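Local coordinates for protein replicative DNA helicase (Mycobacterium chimaera, PDB 6RIY) that is an intein, probably of class 3, that excises itself from its helicase precursor by protein splicing while joining the flanking segments, at residues A[64-67]-A[72-75]; A[51-56]-A[139-144]. All coordinates share one frame; numbering follows the deposited sequence. Where two conformers were deposited one is given.

Contact 1: residues A[64-67]-A[72-75]; sequences AHQW and GIRT
Trp67 and Arg74 form the hydrogen-bonded antiparallel pair of a tight beta hairpin, a case in which two backbone bonds carry most of the polar contact. Arg74 N gives the straighter bond, to Trp67 O at 3.0 Å with 168° at the hydrogen. The return bond from Trp67 N to Arg74 O is shorter, 2.8 Å, but bent to 140°. Arg74 O also receives the CA-H of Gln66, while a closer contact of the same kind joins Thr75 CA to His65 O at 3.1 Å.

On one face of the hairpin, CG2 of Ile73 packs obliquely across the base of the Gln66 chain, 3.6 Å from Gln66 CB. On the same face Thr75 CG2 comes alongside Ala64 O. Trp67 occupies the other face. Its first torsion sets CG beside the backbone N (chi1 -59°), bringing the indole edge to the opposite strand: Trp67 CD1 lies 3.6 Å from Arg74 O, which sits in the ring plane. His65 CD2 rests 3.5 Å above the Trp67 indole, toward its rim.

A second shell fixes these groups. Trp67 NE1 bonds to Ser76 OG, and the His65 imidazole is held at both nitrogens, by Thr143 OG1 and the amino terminus of Ala1, an arrangement consistent with the block B histidine of inteins. Beyond it, the indole packs against Ile59 and Ala61 of strand 58-62, whereas Gln66 and Ile73 touch His144 on strand 141-144.

Contact 2: residues A[51-56]-A[139-144]; sequences VEFSDG and GMVPTH
Phe53 and Val141 face each other from backbones that do not pair, their CA atoms 8.6 Å apart, and the separation narrows to 6.7 Å between the CA atoms of Asp55 and Gly139. No hydrogen bond crosses the gap; the side chains of Phe53 and Val141 meet across it from opposite directions. Val141 puts one methyl over the face of the phenyl ring: CG1 lies 4.0 Å from the centroid of the Phe53 ring and 16° off its normal, a CH-pi contact displaced toward the CE1 and CZ rim. That methyl reaches the ring because CG1 stands opposite the backbone N of Val141 (chi1 -179°), while the other branch, CG2, lies near Phe53 CD2 and about equally far from Asp55 OD2.

The fold here is the all-beta Hedgehog/intein (HINT) architecture, and the contact brings a turn between two strands of one sheet against the start of the strand leading to the intein's C-terminal end. The turn is type I, from Phe53 to Gly56, closed by Gly56 N to Phe53 O at 3.2 Å, and it links strands 48-53 and 58-62. It presents Asp55 to Gly139: OD2 of Asp55 comes to 3.3 Å from CA of Gly139, an approach made possible by the missing side chain. Thr57 OG1 holds Asp55 OD2 by a hydrogen bond and makes a weak one with Gly139 N, so one hydroxyl bridges the two segments. Around this pair, Val109 of strand 107-117 packs on both Phe53 and Asp55, and the Phe53 ring also meets the indole of Trp67, with the planes inclined by about 55°.

From the N terminus, the chain first reaches 51-56, one half of contact 2, at the end of strand 48-53. After strand 58-62 it makes contact 1, which closes a hairpin of only four intervening residues between 64-67 and 72-75. Some 60 residues later, beyond strand 107-117, the chain returns at 139-144 to complete contact 2. The short loop therefore lies wholly within the long one and does not cross it. The two contacts, with centres about 13 Å apart, meet directly along strand 141-144, where His144 N lies 3.2 Å from Gln66 O in a probable hydrogen bond. The C-terminal strand is thus tied to both the 53-56 turn and the 66-75 hairpin.

Contact 1: residues A[64-67]-A[72-75]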
ATOM      1  N   ALA A  64       0.957   5.945  -9.636  1.00 14.32           N
ATOM      2  CA  ALA A  64       1.568   6.987  -8.823  1.00 17.37           C
ATOM      3  C   ALA A  64       1.580   6.680  -7.332  1.00 18.73           C
ATOM      4  O   ALA A  64       2.065   7.509  -6.558  1.00 20.91           O
ATOM      5  CB  ALA A  64       0.864   8.320  -9.054  1.00 20.47           C
ATOM      6  N   HIS A  65       1.047   5.537  -6.903  1.00 11.33           N
ATOM      7  CA  HIS A  65       1.095   5.188  -5.486  1.00 13.88           C
ATOM      8  C   HIS A  65       2.539   5.135  -4.994  1.00 15.13           C
ATOM      9  O   HIS A  65       3.429   4.675  -5.710  1.00 10.79           O
ATOM     10  CB  HIS A  65       0.416   3.837  -5.251  1.00 13.09           C
ATOM     11  CG  HIS A  65       0.203   3.519  -3.805  1.00 12.59           C
ATOM     12  ND1 HIS A  65      -0.934   3.888  -3.124  1.00 14.00           N
ATOM     13  CD2 HIS A  65       0.986   2.869  -2.909  1.00 12.97           C
ATOM     14  CE1 HIS A  65      -0.848   3.483  -1.870  1.00 16.01           C
ATOM     15  NE2 HIS A  65       0.308   2.861  -1.713  1.00 14.50           N
ATOM     16  N   GLN A  66       2.772   5.612  -3.767  1.00 11.13           N
ATOM     17  CA  GLN A  66       4.124   5.799  -3.245  1.00 10.54           C
ATOM     18  C   GLN A  66       4.517   4.707  -2.258  1.00 10.42           C
ATOM     19  O   GLN A  66       3.687   4.228  -1.481  1.00 15.02           O
ATOM     20  CB  GLN A  66       4.250   7.169  -2.578  1.00 16.28           C
ATOM     21  CG  GLN A  66       4.021   8.307  -3.548  1.00 19.36           C
ATOM     22  CD  GLN A  66       3.991   9.657  -2.868  1.00 27.29           C
ATOM     23  OE1 GLN A  66       4.499   9.816  -1.766  1.00 28.69           O
ATOM     24  NE2 GLN A  66       3.381  10.637  -3.525  1.00 40.51           N
ATOM     25  N   TRP A  67       5.797   4.320  -2.298  1.00  9.16           N
ATOM     26  CA  TRP A  67       6.320   3.209  -1.510  1.00  8.46           C
ATOM     27  C   TRP A  67       7.598   3.668  -0.821  1.00  9.07           C
ATOM     28  O   TRP A  67       8.470   4.260  -1.476  1.00 10.94           O
ATOM     29  CB  TRP A  67       6.624   1.997  -2.397  1.00 10.28           C
ATOM     30  CG  TRP A  67       5.424   1.499  -3.147  1.00  7.15           C
ATOM     31  CD1 TRP A  67       4.989   1.923  -4.368  1.00 11.47           C
ATOM     32  CD2 TRP A  67       4.501   0.495  -2.712  1.00 11.09           C
ATOM     33  NE1 TRP A  67       3.849   1.238  -4.724  1.00 12.92           N
ATOM     34  CE2 TRP A  67       3.529   0.358  -3.724  1.00 12.69           C
ATOM     35  CE3 TRP A  67       4.407  -0.308  -1.569  1.00 11.72           C
ATOM     36  CZ2 TRP A  67       2.475  -0.550  -3.629  1.00  8.88           C
ATOM     37  CZ3 TRP A  67       3.351  -1.202  -1.473  1.00  8.72           C
ATOM     38  CH2 TRP A  67       2.398  -1.310  -2.496  1.00  9.93           C
ATOM     39  N   GLY A  72      14.716   5.963  -1.144  1.00 14.52           N
ATOM     40  CA  GLY A  72      13.800   7.076  -1.291  1.00 15.22           C
ATOM     41  C   GLY A  72      12.383   6.586  -1.503  1.00 20.55           C
ATOM     42  O   GLY A  72      12.112   5.391  -1.581  1.00 17.05           O
ATOM     43  N   ILE A  73      11.473   7.548  -1.576  1.00 15.68           N
ATOM     44  CA  ILE A  73      10.092   7.240  -1.946  1.00 13.49           C
ATOM     45  C   ILE A  73      10.027   7.015  -3.450  1.00 18.85           C
ATOM     46  O   ILE A  73      10.524   7.837  -4.233  1.00 20.08           O
ATOM     47  CB  ILE A  73       9.140   8.370  -1.516  1.00 14.83           C
ATOM     48  CG1 ILE A  73       9.352   8.733  -0.057  1.00 17.38           C
ATOM     49  CG2 ILE A  73       7.688   7.931  -1.716  1.00 14.28           C
ATOM     50  CD1 ILE A  73       9.155   7.564   0.871  1.00 19.81           C
ATOM     51  N   ARG A  74       9.413   5.901  -3.863  1.00 13.86           N
ATOM     52  CA  ARG A  74       9.256   5.573  -5.274  1.00 12.44           C
ATOM     53  C   ARG A  74       7.791   5.321  -5.582  1.00 10.90           C
ATOM     54  O   ARG A  74       7.058   4.792  -4.749  1.00 12.46           O
ATOM     55  CB  ARG A  74      10.074   4.337  -5.666  1.00 12.64           C
ATOM     56  CG  ARG A  74      11.574   4.533  -5.502  1.00 20.10           C
ATOM     57  CD  ARG A  74      12.372   3.561  -6.372  1.00 25.91           C
ATOM     58  NE  ARG A  74      13.710   4.078  -6.660  1.00 31.54           N
ATOM     59  CZ  ARG A  74      14.165   4.357  -7.879  1.00 34.54           C
ATOM     60  NH1 ARG A  74      13.401   4.156  -8.947  1.00 32.65           N
ATOM     61  NH2 ARG A  74      15.396   4.826  -8.037  1.00 37.26           N
ATOM     62  N   THR A  75       7.369   5.710  -6.775  1.00 11.60           N
ATOM     63  CA  THR A  75       6.038   5.324  -7.212  1.00 10.97           C
ATOM     64  C   THR A  75       6.071   3.905  -7.759  1.00 10.87           C
ATOM     65  O   THR A  75       7.134   3.369  -8.075  1.00 11.84           O
ATOM     66  CB  THR A  75       5.516   6.274  -8.286  1.00 14.95           C
ATOM     67  OG1 THR A  75       6.297   6.096  -9.466  1.00 17.46           O
ATOM     68  CG2 THR A  75       5.625   7.714  -7.824  1.00 21.90           C
TER

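Contact 2: residues A[51-56]-A[139-144]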
ATOM      1  N   VAL A  51       2.634  -5.000  -8.130  1.00 14.71           N
ATOM      2  CA  VAL A  51       3.902  -4.975  -7.409  1.00 12.14           C
ATOM      3  C   VAL A  51       4.014  -6.264  -6.608  1.00 12.65           C
ATOM      4  O   VAL A  51       3.163  -6.555  -5.763  1.00 16.07           O
ATOM      5  CB  VAL A  51       4.019  -3.748  -6.495  1.00 13.97           C
ATOM      6  CG1 VAL A  51       5.442  -3.652  -5.943  1.00 11.62           C
ATOM      7  CG2 VAL A  51       3.611  -2.483  -7.246  1.00 12.04           C
ATOM      8  N   GLU A  52       5.061  -7.030  -6.881  1.00 10.19           N
ATOM      9  CA  GLU A  52       5.303  -8.321  -6.246  1.00 11.29           C
ATOM     10  C   GLU A  52       6.499  -8.198  -5.317  1.00 18.79           C
ATOM     11  O   GLU A  52       7.558  -7.703  -5.722  1.00 14.96           O
ATOM     12  CB  GLU A  52       5.549  -9.396  -7.305  1.00 14.09           C
ATOM     13  CG  GLU A  52       5.758 -10.784  -6.758  1.00 29.13           C
ATOM     14  CD  GLU A  52       6.072 -11.787  -7.848  1.00 44.92           C
ATOM     15  OE1 GLU A  52       5.419 -12.850  -7.873  1.00 47.12           O
ATOM     16  OE2 GLU A  52       6.967 -11.509  -8.682  1.00 49.20           O
ATOM     17  N   PHE A  53       6.327  -8.648  -4.078  1.00 11.15           N
ATOM     18  CA  PHE A  53       7.382  -8.550  -3.075  1.00 15.40           C
ATOM     19  C   PHE A  53       8.006  -9.910  -2.818  1.00 15.99           C
ATOM     20  O   PHE A  53       7.477 -10.945  -3.209  1.00 14.44           O
ATOM     21  CB  PHE A  53       6.829  -7.946  -1.790  1.00 11.70           C
ATOM     22  CG  PHE A  53       6.296  -6.564  -1.987  1.00  9.81           C
ATOM     23  CD1 PHE A  53       7.144  -5.469  -1.934  1.00 15.12           C
ATOM     24  CD2 PHE A  53       4.954  -6.365  -2.247  1.00 12.45           C
ATOM     25  CE1 PHE A  53       6.658  -4.180  -2.122  1.00 15.86           C
ATOM     26  CE2 PHE A  53       4.455  -5.076  -2.451  1.00 10.97           C
ATOM     27  CZ  PHE A  53       5.321  -3.983  -2.378  1.00 16.21           C
ATOM     28  N   SER A  54       9.162  -9.891  -2.147  1.00 17.05           N
ATOM     29  CA  SER A  54       9.913 -11.118  -1.921  1.00 15.55           C
ATOM     30  C   SER A  54       9.237 -12.060  -0.931  1.00 16.60           C
ATOM     31  O   SER A  54       9.648 -13.222  -0.842  1.00 18.93           O
ATOM     32  CB  SER A  54      11.322 -10.787  -1.431  1.00 15.76           C
ATOM     33  OG  SER A  54      11.263  -9.961  -0.283  1.00 16.25           O
ATOM     34  N   ASP A  55       8.221 -11.601  -0.203  1.00 15.41           N
ATOM     35  CA  ASP A  55       7.515 -12.442   0.756  1.00 17.42           C
ATOM     36  C   ASP A  55       6.330 -13.163   0.135  1.00 19.26           C
ATOM     37  O   ASP A  55       5.654 -13.930   0.826  1.00 23.80           O
ATOM     38  CB  ASP A  55       7.031 -11.604   1.940  1.00 19.17           C
ATOM     39  CG  ASP A  55       5.960 -10.597   1.533  1.00 19.54           C
ATOM     40  OD1 ASP A  55       5.944 -10.190   0.349  1.00 18.08           O
ATOM     41  OD2 ASP A  55       5.145 -10.212   2.394  1.00 27.34           O
ATOM     42  N   GLY A  56       6.054 -12.928  -1.143  1.00 18.01           N
ATOM     43  CA  GLY A  56       4.899 -13.493  -1.806  1.00 17.88           C
ATOM     44  C   GLY A  56       3.729 -12.543  -1.927  1.00 18.43           C
ATOM     45  O   GLY A  56       2.776 -12.850  -2.646  1.00 16.54           O
ATOM     46  N   GLY A 139       1.089  -9.913   3.346  1.00 11.94           N
ATOM     47  CA  GLY A 139       2.346  -9.783   4.063  1.00 12.26           C
ATOM     48  C   GLY A 139       2.504  -8.540   4.904  1.00 11.14           C
ATOM     49  O   GLY A 139       3.547  -8.372   5.552  1.00 13.53           O
ATOM     50  N   MET A 140       1.504  -7.657   4.912  1.00  9.93           N
ATOM     51  CA  MET A 140       1.501  -6.451   5.747  1.00  8.72           C
ATOM     52  C   MET A 140       2.702  -5.560   5.420  1.00 13.01           C
ATOM     53  O   MET A 140       3.523  -5.219   6.280  1.00 13.42           O
ATOM     54  CB  MET A 140       1.453  -6.823   7.235  1.00  9.97           C
ATOM     55  CG  MET A 140       0.299  -7.763   7.562  1.00 11.23           C
ATOM     56  SD  MET A 140       0.158  -8.058   9.326  1.00 17.89           S
ATOM     57  CE  MET A 140       1.340  -9.386   9.551  1.00 25.14           C
ATOM     58  N   VAL A 141       2.791  -5.212   4.142  1.00  8.87           N
ATOM     59  CA  VAL A 141       3.891  -4.408   3.609  1.00 10.68           C
ATOM     60  C   VAL A 141       3.584  -2.933   3.853  1.00 10.04           C
ATOM     61  O   VAL A 141       2.495  -2.468   3.475  1.00  9.97           O
ATOM     62  CB  VAL A 141       4.073  -4.689   2.120  1.00 10.23           C
ATOM     63  CG1 VAL A 141       5.223  -3.877   1.541  1.00 13.30           C
ATOM     64  CG2 VAL A 141       4.297  -6.179   1.889  1.00 14.15           C
ATOM     65  N   PRO A 142       4.519  -2.181   4.439  0.62  8.92           N
ATOM     66  CA  PRO A 142       4.326  -0.736   4.617  0.62  9.80           C
ATOM     67  C   PRO A 142       4.136  -0.036   3.279  0.62  9.10           C
ATOM     68  O   PRO A 142       4.821  -0.330   2.296  0.62 11.09           O
ATOM     69  CB  PRO A 142       5.627  -0.288   5.301  0.62 12.09           C
ATOM     70  CG  PRO A 142       6.211  -1.531   5.885  0.62 11.29           C
ATOM     71  CD  PRO A 142       5.810  -2.647   4.971  0.62 10.40           C
ATOM     72  N   THR A 143       3.184   0.894   3.245  1.00  7.41           N
ATOM     73  CA  THR A 143       2.953   1.663   2.037  1.00  8.46           C
ATOM     74  C   THR A 143       2.503   3.057   2.444  1.00  9.73           C
ATOM     75  O   THR A 143       2.017   3.271   3.559  1.00 12.32           O
ATOM     76  CB  THR A 143       1.932   0.963   1.116  1.00 10.97           C
ATOM     77  OG1 THR A 143       2.016   1.521  -0.202  1.00 12.74           O
ATOM     78  CG2 THR A 143       0.507   1.091   1.653  1.00  8.49           C
ATOM     79  N   HIS A 144       2.691   4.015   1.543  1.00  8.01           N
ATOM     80  CA  HIS A 144       2.380   5.400   1.863  1.00  8.87           C
ATOM     81  C   HIS A 144       0.930   5.732   1.526  1.00 13.94           C
ATOM     82  O   HIS A 144       0.414   5.329   0.478  1.00 15.22           O
ATOM     83  CB  HIS A 144       3.323   6.345   1.120  1.00 12.87           C
ATOM     84  CG  HIS A 144       4.525   6.738   1.917  1.00 21.89           C
ATOM     85  ND1 HIS A 144       4.431   7.366   3.141  1.00 24.21           N
ATOM     86  CD2 HIS A 144       5.848   6.587   1.672  1.00 27.40           C
ATOM     87  CE1 HIS A 144       5.645   7.595   3.610  1.00 26.70           C
ATOM     88  NE2 HIS A 144       6.523   7.126   2.741  1.00 27.53           N
TER